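Local coordinates for ferripyochelin binding protein (Pyrococcus horikoshii, PDB 1V3W) that probably works as a gamma-class carbonic anhydrase, a trimeric left-handed beta-helix that binds zinc and calcium and would hydrate carbon dioxide to bicarbonate, at residues H87-G92 / S101-G106; Y94-I99 / H112-A117; A107-H112 / A119-N124. One frame throughout, in Å; residues are numbered along the deposited sequence.

Interaction 1: residues H87-G92 / S101-G106; sequences HGAKVG and SVILDG. With ZN (zinc ion), chain B.
His87 and Asp105 meet where two successive coils of a left-handed parallel beta-helix turn a corner, and their meeting shows how such a fold can hold a metal ligand still. NE2 of His87 binds the zinc ion at 2.0 Å, while ND1, on the other side of the ring, gives its N-H to OD1 of Asp105 at 2.7 Å. That oxygen lies at the edge of the imidazole, close to its plane, and the histidine meets it on the syn side of the carboxylate. The two flat groups are nevertheless turned well apart, at 65°. CG of His87 stands anti to its own backbone N (chi1 -156°), which carries the ring out from the coil to the metal. The bond to Asp105 then limits rotation of the ring, and the carboxylate would probably make NE2 a stronger electron donor to zinc.

Further out, Ser67 OG also hydrogen-bonds OD1, so the aspartate is itself held in place. The zinc is completed by a water, by His65 of the same chain and by His82 of the second subunit, which puts the site at a subunit interface. The backbone sets the register behind the ring: His87 N donates to Ile103 O at 2.8 Å, and Gly106 N donates to Gly88 O at 2.9 Å. Gly88 and Gly106 both have positive phi where the chain bends. On the inner side of the same turn, the methyl CB of Ala89 presses on CG2 of Ile103 at 3.5 Å, closer than carbon atoms usually pack.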
loop_
_atom_site.group_PDB
_atom_site.type_symbol
_atom_site.label_atom_id
_atom_site.label_comp_id
_atom_site.label_asym_id
_atom_site.label_seq_id
_atom_site.Cartn_x
_atom_site.Cartn_y
_atom_site.Cartn_z
ATOM N N HIS A 87 3.760 -9.436 -8.524
ATOM C CA HIS A 87 3.367 -9.236 -9.910
ATOM C C HIS A 87 3.928 -10.266 -10.885
ATOM O O HIS A 87 5.127 -10.280 -11.159
ATOM C CB HIS A 87 3.778 -7.830 -10.354
ATOM C CG HIS A 87 2.964 -7.299 -11.489
ATOM N ND1 HIS A 87 3.075 -7.782 -12.774
ATOM C CD2 HIS A 87 1.979 -6.369 -11.519
ATOM C CE1 HIS A 87 2.193 -7.175 -13.548
ATOM N NE2 HIS A 87 1.514 -6.314 -12.811
ATOM N N GLY A 88 3.044 -11.122 -11.397
ATOM C CA GLY A 88 3.429 -12.145 -12.360
ATOM C C GLY A 88 4.588 -13.028 -11.945
ATOM O O GLY A 88 5.444 -13.365 -12.768
ATOM N N ALA A 89 4.607 -13.429 -10.680
ATOM C CA ALA A 89 5.688 -14.258 -10.172
ATOM C C ALA A 89 5.242 -15.615 -9.659
ATOM O O ALA A 89 4.060 -15.844 -9.386
ATOM C CB ALA A 89 6.427 -13.513 -9.066
ATOM N N LYS A 90 6.210 -16.519 -9.549
ATOM C CA LYS A 90 5.975 -17.857 -9.034
ATOM C C LYS A 90 6.577 -17.900 -7.639
ATOM O O LYS A 90 7.753 -17.584 -7.452
ATOM C CB LYS A 90 6.634 -18.908 -9.930
ATOM C CG LYS A 90 5.862 -19.178 -11.207
ATOM C CD LYS A 90 6.517 -20.240 -12.070
ATOM C CE LYS A 90 5.647 -20.570 -13.275
ATOM N NZ LYS A 90 5.338 -19.362 -14.092
ATOM N N VAL A 91 5.757 -18.268 -6.660
ATOM C CA VAL A 91 6.199 -18.345 -5.278
ATOM C C VAL A 91 5.981 -19.768 -4.788
ATOM O O VAL A 91 4.891 -20.322 -4.932
ATOM C CB VAL A 91 5.414 -17.353 -4.389
ATOM C CG1 VAL A 91 5.881 -17.455 -2.948
ATOM C CG2 VAL A 91 5.603 -15.928 -4.906
ATOM N N GLY A 92 7.030 -20.355 -4.221
ATOM C CA GLY A 92 6.957 -21.719 -3.729
ATOM C C GLY A 92 6.196 -21.889 -2.430
ATOM O O GLY A 92 5.328 -21.086 -2.092
ATOM N N SER A 101 7.128 -5.477 0.544
ATOM C CA SER A 101 8.151 -5.909 -0.398
ATOM C C SER A 101 7.510 -5.979 -1.782
ATOM O O SER A 101 6.302 -5.772 -1.922
ATOM C CB SER A 101 8.719 -7.280 -0.006
ATOM O OG SER A 101 7.738 -8.300 -0.088
ATOM N N VAL A 102 8.317 -6.264 -2.799
ATOM C CA VAL A 102 7.827 -6.354 -4.170
ATOM C C VAL A 102 8.466 -7.548 -4.869
ATOM O O VAL A 102 9.676 -7.745 -4.783
ATOM C CB VAL A 102 8.177 -5.082 -4.980
ATOM C CG1 VAL A 102 7.610 -5.184 -6.389
ATOM C CG2 VAL A 102 7.647 -3.845 -4.267
ATOM N N ILE A 103 7.647 -8.346 -5.546
ATOM C CA ILE A 103 8.135 -9.504 -6.288
ATOM C C ILE A 103 7.709 -9.245 -7.722
ATOM O O ILE A 103 6.517 -9.168 -8.012
ATOM C CB ILE A 103 7.491 -10.809 -5.793
ATOM C CG1 ILE A 103 7.609 -10.906 -4.267
ATOM C CG2 ILE A 103 8.162 -12.002 -6.466
ATOM C CD1 ILE A 103 9.029 -10.856 -3.739
ATOM N N LEU A 104 8.679 -9.106 -8.619
ATOM C CA LEU A 104 8.369 -8.795 -10.006
ATOM C C LEU A 104 8.214 -9.975 -10.967
ATOM O O LEU A 104 8.503 -11.126 -10.632
ATOM C CB LEU A 104 9.390 -7.780 -10.532
ATOM C CG LEU A 104 9.347 -6.475 -9.721
ATOM C CD1 LEU A 104 10.468 -5.539 -10.142
ATOM C CD2 LEU A 104 7.989 -5.810 -9.911
ATOM N N ASP A 105 7.747 -9.653 -12.169
ATOM C CA ASP A 105 7.458 -10.621 -13.220
ATOM C C ASP A 105 8.561 -11.598 -13.593
ATOM O O ASP A 105 9.709 -11.216 -13.815
ATOM C CB ASP A 105 6.996 -9.869 -14.467
ATOM C CG ASP A 105 5.873 -8.897 -14.167
ATOM O OD1 ASP A 105 4.694 -9.288 -14.286
ATOM O OD2 ASP A 105 6.175 -7.743 -13.793
ATOM N N GLY A 106 8.186 -12.870 -13.671
ATOM C CA GLY A 106 9.137 -13.902 -14.033
ATOM C C GLY A 106 9.984 -14.412 -12.888
ATOM O O GLY A 106 10.719 -15.387 -13.047
HETATM ZN ZN ZN B . 0.098 -4.902 -13.035
HETATM O O HOH W 1 -0.159 -3.478 -14.149
#

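Interaction 2: residues Y94-I99 / H112-A117; sequences YVIIGI and HVIIGA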
loop_
_atom_site.group_PDB
_atom_site.type_symbol
_atom_site.label_atom_id
_atom_site.label_comp_id
_atom_site.label_asym_id
_atom_site.label_seq_id
_atom_site.Cartn_x
_atom_site.Cartn_y
_atom_site.Cartn_z
ATOM N N TYR A 94 5.971 -22.400 1.836
ATOM C CA TYR A 94 6.597 -21.912 3.066
ATOM C C TYR A 94 7.464 -20.696 2.779
ATOM O O TYR A 94 8.658 -20.672 3.090
ATOM C CB TYR A 94 7.445 -23.021 3.699
ATOM C CG TYR A 94 6.686 -24.309 3.896
ATOM C CD1 TYR A 94 5.831 -24.482 4.981
ATOM C CD2 TYR A 94 6.781 -25.338 2.961
ATOM C CE1 TYR A 94 5.084 -25.647 5.130
ATOM C CE2 TYR A 94 6.037 -26.504 3.096
ATOM C CZ TYR A 94 5.189 -26.649 4.181
ATOM O OH TYR A 94 4.417 -27.774 4.308
ATOM N N VAL A 95 6.849 -19.685 2.179
ATOM C CA VAL A 95 7.548 -18.457 1.840
ATOM C C VAL A 95 6.927 -17.277 2.557
ATOM O O VAL A 95 5.707 -17.123 2.571
ATOM C CB VAL A 95 7.483 -18.172 0.323
ATOM C CG1 VAL A 95 8.166 -16.844 0.007
ATOM C CG2 VAL A 95 8.144 -19.307 -0.448
ATOM N N ILE A 96 7.773 -16.458 3.171
ATOM C CA ILE A 96 7.302 -15.265 3.845
ATOM C C ILE A 96 7.696 -14.081 2.977
ATOM O O ILE A 96 8.883 -13.779 2.819
ATOM C CB ILE A 96 7.933 -15.094 5.247
ATOM C CG1 ILE A 96 7.429 -16.203 6.174
ATOM C CG2 ILE A 96 7.572 -13.722 5.826
ATOM C CD1 ILE A 96 7.997 -16.143 7.575
ATOM N N ILE A 97 6.697 -13.436 2.387
ATOM C CA ILE A 97 6.929 -12.265 1.556
ATOM C C ILE A 97 6.841 -11.080 2.508
ATOM O O ILE A 97 5.773 -10.775 3.045
ATOM C CB ILE A 97 5.862 -12.156 0.442
ATOM C CG1 ILE A 97 6.002 -13.340 -0.520
ATOM C CG2 ILE A 97 6.008 -10.840 -0.308
ATOM C CD1 ILE A 97 7.350 -13.424 -1.219
ATOM N N GLY A 98 7.981 -10.433 2.728
ATOM C CA GLY A 98 8.047 -9.305 3.637
ATOM C C GLY A 98 7.075 -8.166 3.448
ATOM O O GLY A 98 6.583 -7.897 2.351
ATOM N N ILE A 99 6.808 -7.484 4.553
ATOM C CA ILE A 99 5.914 -6.343 4.556
ATOM C C ILE A 99 6.434 -5.295 3.586
ATOM O O ILE A 99 7.621 -4.959 3.577
ATOM C CB ILE A 99 5.817 -5.744 5.974
ATOM C CG1 ILE A 99 5.093 -6.732 6.889
ATOM C CG2 ILE A 99 5.098 -4.401 5.939
ATOM C CD1 ILE A 99 5.168 -6.378 8.355
ATOM N N HIS A 112 10.730 -22.341 1.470
ATOM C CA HIS A 112 11.372 -21.955 2.720
ATOM C C HIS A 112 12.281 -20.757 2.490
ATOM O O HIS A 112 13.494 -20.813 2.708
ATOM C CB HIS A 112 12.171 -23.128 3.290
ATOM C CG HIS A 112 11.314 -24.249 3.792
ATOM N ND1 HIS A 112 10.456 -24.108 4.861
ATOM C CD2 HIS A 112 11.182 -25.529 3.370
ATOM C CE1 HIS A 112 9.833 -25.252 5.077
ATOM N NE2 HIS A 112 10.255 -26.131 4.187
ATOM N N VAL A 113 11.669 -19.669 2.042
ATOM C CA VAL A 113 12.379 -18.430 1.765
ATOM C C VAL A 113 11.730 -17.281 2.517
ATOM O O VAL A 113 10.517 -17.260 2.723
ATOM C CB VAL A 113 12.352 -18.104 0.249
ATOM C CG1 VAL A 113 12.820 -16.670 0.001
ATOM C CG2 VAL A 113 13.236 -19.082 -0.504
ATOM N N ILE A 114 12.549 -16.334 2.953
ATOM C CA ILE A 114 12.035 -15.155 3.625
ATOM C C ILE A 114 12.539 -13.962 2.840
ATOM O O ILE A 114 13.740 -13.822 2.611
ATOM C CB ILE A 114 12.530 -15.035 5.084
ATOM C CG1 ILE A 114 11.916 -16.154 5.930
ATOM C CG2 ILE A 114 12.135 -13.674 5.664
ATOM C CD1 ILE A 114 12.359 -16.142 7.380
ATOM N N ILE A 115 11.606 -13.134 2.384
ATOM C CA ILE A 115 11.942 -11.923 1.654
ATOM C C ILE A 115 11.801 -10.820 2.695
ATOM O O ILE A 115 10.744 -10.670 3.310
ATOM C CB ILE A 115 10.956 -11.661 0.497
ATOM C CG1 ILE A 115 10.926 -12.860 -0.461
ATOM C CG2 ILE A 115 11.347 -10.386 -0.236
ATOM C CD1 ILE A 115 12.253 -13.171 -1.130
ATOM N N GLY A 116 12.868 -10.063 2.908
ATOM C CA GLY A 116 12.826 -9.002 3.897
ATOM C C GLY A 116 11.855 -7.883 3.578
ATOM O O GLY A 116 11.481 -7.670 2.423
ATOM N N ALA A 117 11.442 -7.163 4.617
ATOM C CA ALA A 117 10.527 -6.040 4.459
ATOM C C ALA A 117 11.147 -5.005 3.530
ATOM O O ALA A 117 12.322 -4.666 3.662
ATOM C CB ALA A 117 10.237 -5.410 5.817
#
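The side chain of Tyr94 runs alongside that of His112, one coil further on, and both point the same way. Its CB starts the contact, 3.4 Å from His112 ND1. CG comes next, 3.5 Å from CE1, and CD2 then lies over one face of the imidazole, 3.7 Å from the same CE1. Beyond CD2 the ring slides past the imidazole, and Tyr94 also touches Thr152 and Lys153 of helix 146-169. The two planes are only 10° apart, but the rings are slid so far that they barely overlap, with centroids 4.7 Å apart. Thr152 takes part in a hydrogen bond with ND1 of His112, while Tyr77 and Tyr130 continue the row of nearly parallel rings before and after this pair.

Beyond the rings the strands run parallel, at 2°. Ile96 N donates to Val113 O, and Ile115 N donates to Ile96 O at 2.8 Å in an almost straight bond (179°). Like residues fall beside like: Ile96 next to Ile114 on the face toward the helix, and Ile97 next to Ile115 inside. Such stacking of equivalent residues from coil to coil is the hallmark of the left-handed beta-helix of hexapeptide-repeat proteins.

Interaction 3: residues A107-H112 / A119-N124; sequences AKIGDH and AVVPPN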
loop_
_atom_site.group_PDB
_atom_site.type_symbol
_atom_site.label_atom_id
_atom_site.label_comp_id
_atom_site.label_asym_id
_atom_site.label_seq_id
_atom_site.Cartn_x
_atom_site.Cartn_y
_atom_site.Cartn_z
ATOM N N ALA A 107 9.899 -13.761 -11.733
ATOM C CA ALA A 107 10.678 -14.202 -10.585
ATOM C C ALA A 107 10.191 -15.575 -10.141
ATOM O O ALA A 107 9.009 -15.901 -10.282
ATOM C CB ALA A 107 10.544 -13.203 -9.441
ATOM N N LYS A 108 11.113 -16.379 -9.620
ATOM C CA LYS A 108 10.798 -17.718 -9.140
ATOM C C LYS A 108 11.364 -17.818 -7.730
ATOM O O LYS A 108 12.578 -17.893 -7.546
ATOM C CB LYS A 108 11.453 -18.783 -10.033
ATOM C CG LYS A 108 10.876 -20.192 -9.857
ATOM C CD LYS A 108 11.842 -21.284 -10.323
ATOM C CE LYS A 108 11.247 -22.672 -10.110
ATOM N NZ LYS A 108 10.281 -22.686 -8.976
ATOM N N ILE A 109 10.486 -17.789 -6.733
ATOM C CA ILE A 109 10.915 -17.877 -5.343
ATOM C C ILE A 109 10.833 -19.327 -4.885
ATOM O O ILE A 109 9.778 -19.955 -4.981
ATOM C CB ILE A 109 10.021 -17.021 -4.420
ATOM C CG1 ILE A 109 9.858 -15.610 -4.997
ATOM C CG2 ILE A 109 10.639 -16.947 -3.032
ATOM C CD1 ILE A 109 11.164 -14.867 -5.197
ATOM N N GLY A 110 11.950 -19.854 -4.394
ATOM C CA GLY A 110 11.981 -21.230 -3.928
ATOM C C GLY A 110 11.205 -21.453 -2.643
ATOM O O GLY A 110 10.516 -20.557 -2.156
ATOM N N ASP A 111 11.322 -22.655 -2.089
ATOM C CA ASP A 111 10.622 -23.001 -0.858
ATOM C C ASP A 111 11.430 -22.620 0.374
ATOM O O ASP A 111 12.662 -22.587 0.334
ATOM C CB ASP A 111 10.320 -24.500 -0.825
ATOM C CG ASP A 111 9.695 -24.998 -2.109
ATOM O OD1 ASP A 111 8.799 -24.313 -2.649
ATOM O OD2 ASP A 111 10.098 -26.084 -2.575
ATOM N N HIS A 112 10.730 -22.341 1.470
ATOM C CA HIS A 112 11.372 -21.955 2.720
ATOM C C HIS A 112 12.281 -20.757 2.490
ATOM O O HIS A 112 13.494 -20.813 2.708
ATOM C CB HIS A 112 12.171 -23.128 3.290
ATOM C CG HIS A 112 11.314 -24.249 3.792
ATOM N ND1 HIS A 112 10.456 -24.108 4.861
ATOM C CD2 HIS A 112 11.182 -25.529 3.370
ATOM C CE1 HIS A 112 9.833 -25.252 5.077
ATOM N NE2 HIS A 112 10.255 -26.131 4.187
ATOM N N ALA A 119 12.089 -5.274 0.514
ATOM C CA ALA A 119 12.976 -5.781 -0.526
ATOM C C ALA A 119 12.244 -5.856 -1.861
ATOM O O ALA A 119 11.016 -5.928 -1.901
ATOM C CB ALA A 119 13.510 -7.161 -0.140
ATOM N N VAL A 120 13.005 -5.828 -2.951
ATOM C CA VAL A 120 12.432 -5.914 -4.287
ATOM C C VAL A 120 13.123 -7.026 -5.058
ATOM O O VAL A 120 14.322 -6.950 -5.329
ATOM C CB VAL A 120 12.607 -4.592 -5.078
ATOM C CG1 VAL A 120 12.085 -4.765 -6.508
ATOM C CG2 VAL A 120 11.865 -3.463 -4.381
ATOM N N VAL A 121 12.374 -8.068 -5.390
ATOM C CA VAL A 121 12.926 -9.170 -6.164
ATOM C C VAL A 121 12.728 -8.794 -7.634
ATOM O O VAL A 121 11.601 -8.719 -8.123
ATOM C CB VAL A 121 12.208 -10.502 -5.848
ATOM C CG1 VAL A 121 12.754 -11.609 -6.736
ATOM C CG2 VAL A 121 12.407 -10.862 -4.380
ATOM N N PRO A 122 13.831 -8.536 -8.352
ATOM C CA PRO A 122 13.825 -8.153 -9.768
ATOM C C PRO A 122 13.156 -9.154 -10.705
ATOM O O PRO A 122 13.008 -10.333 -10.380
ATOM C CB PRO A 122 15.311 -7.994 -10.090
ATOM C CG PRO A 122 15.923 -7.651 -8.768
ATOM C CD PRO A 122 15.210 -8.589 -7.838
ATOM N N PRO A 123 12.747 -8.690 -11.894
ATOM C CA PRO A 123 12.100 -9.568 -12.872
ATOM C C PRO A 123 13.010 -10.748 -13.210
ATOM O O PRO A 123 14.230 -10.591 -13.319
ATOM C CB PRO A 123 11.894 -8.648 -14.074
ATOM C CG PRO A 123 11.710 -7.302 -13.440
ATOM C CD PRO A 123 12.787 -7.300 -12.380
ATOM N N ASN A 124 12.406 -11.923 -13.362
ATOM C CA ASN A 124 13.121 -13.149 -13.708
ATOM C C ASN A 124 14.168 -13.627 -12.708
ATOM O O ASN A 124 14.917 -14.563 -12.990
ATOM C CB ASN A 124 13.760 -12.999 -15.092
ATOM C CG ASN A 124 12.726 -12.809 -16.182
ATOM O OD1 ASN A 124 11.824 -13.631 -16.345
ATOM N ND2 ASN A 124 12.847 -11.720 -16.931
#
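Strand 108-109 and strand 120-121 belong to different walls of the beta-helix, and the backbones of 107-112 and 119-124 approach each other at one end alone. Ala107 and Asn124 are nearest there, with CA atoms 4.1 Å apart and the amides Ala107 N and Asn124 N separated by 3.5 Å; from that corner the two segments diverge. No hydrogen bond joins them. Segment 107-112 finds its backbone partners in its own wall instead: Lys108 bonds with Lys125 and Ile127, and Ala107 and Ile109 bond with Lys90. The contact therefore spans the angle between two walls.

The side chains close that angle from within. Val121 sends CG1 into the interior, where this methyl is shared by two neighbours. CB of Ala107 touches it at 3.8 Å, and CD1 of Ile109 meets it at 3.9 Å, the isoleucine and valine reaching toward each other tip to tip. The valine's geometry serves this: CG1 lies anti to the backbone N (chi1 177°), while its other methyl, CG2, stands beside that N. On the isoleucine, CG1 is beside the backbone N (chi1 -49°) and chi2 is -58°, a folded chain that brings CD1 round to the valine. The Ala107 methyl has a further neighbour at the corner, Pro122 O, 3.9 Å away. Ile103, one coil back, also packs on Val121.

Methyl groups thus carry the contact, and its cohesion probably comes from dispersion and the exclusion of water; no directional bond joins the two segments.

The three contacts lie on consecutive coils of one beta-helix and meet in its interior. Interactions 1 and 3 are closest, with centres 6 Å apart, and share two walls: Val102 O and Val121 N, and likewise Asp105 O and Asn124 N, are probably hydrogen-bonded at 2.8 Å. Interaction 2 lies in the third wall, its centre 12 Å from that of interaction 1 and 10 Å from that of interaction 3. Ile103 CD1 lies 4.2 Å from Ile115 CG2, and Ile115 CD1 lies 4.0 Å from Val121 CG2. Interaction 1 holds zinc through His87; the side chain of Ala107 lies about 14 Å from that ion, but that of Ile99 about 6 Å from a different zinc, near His82.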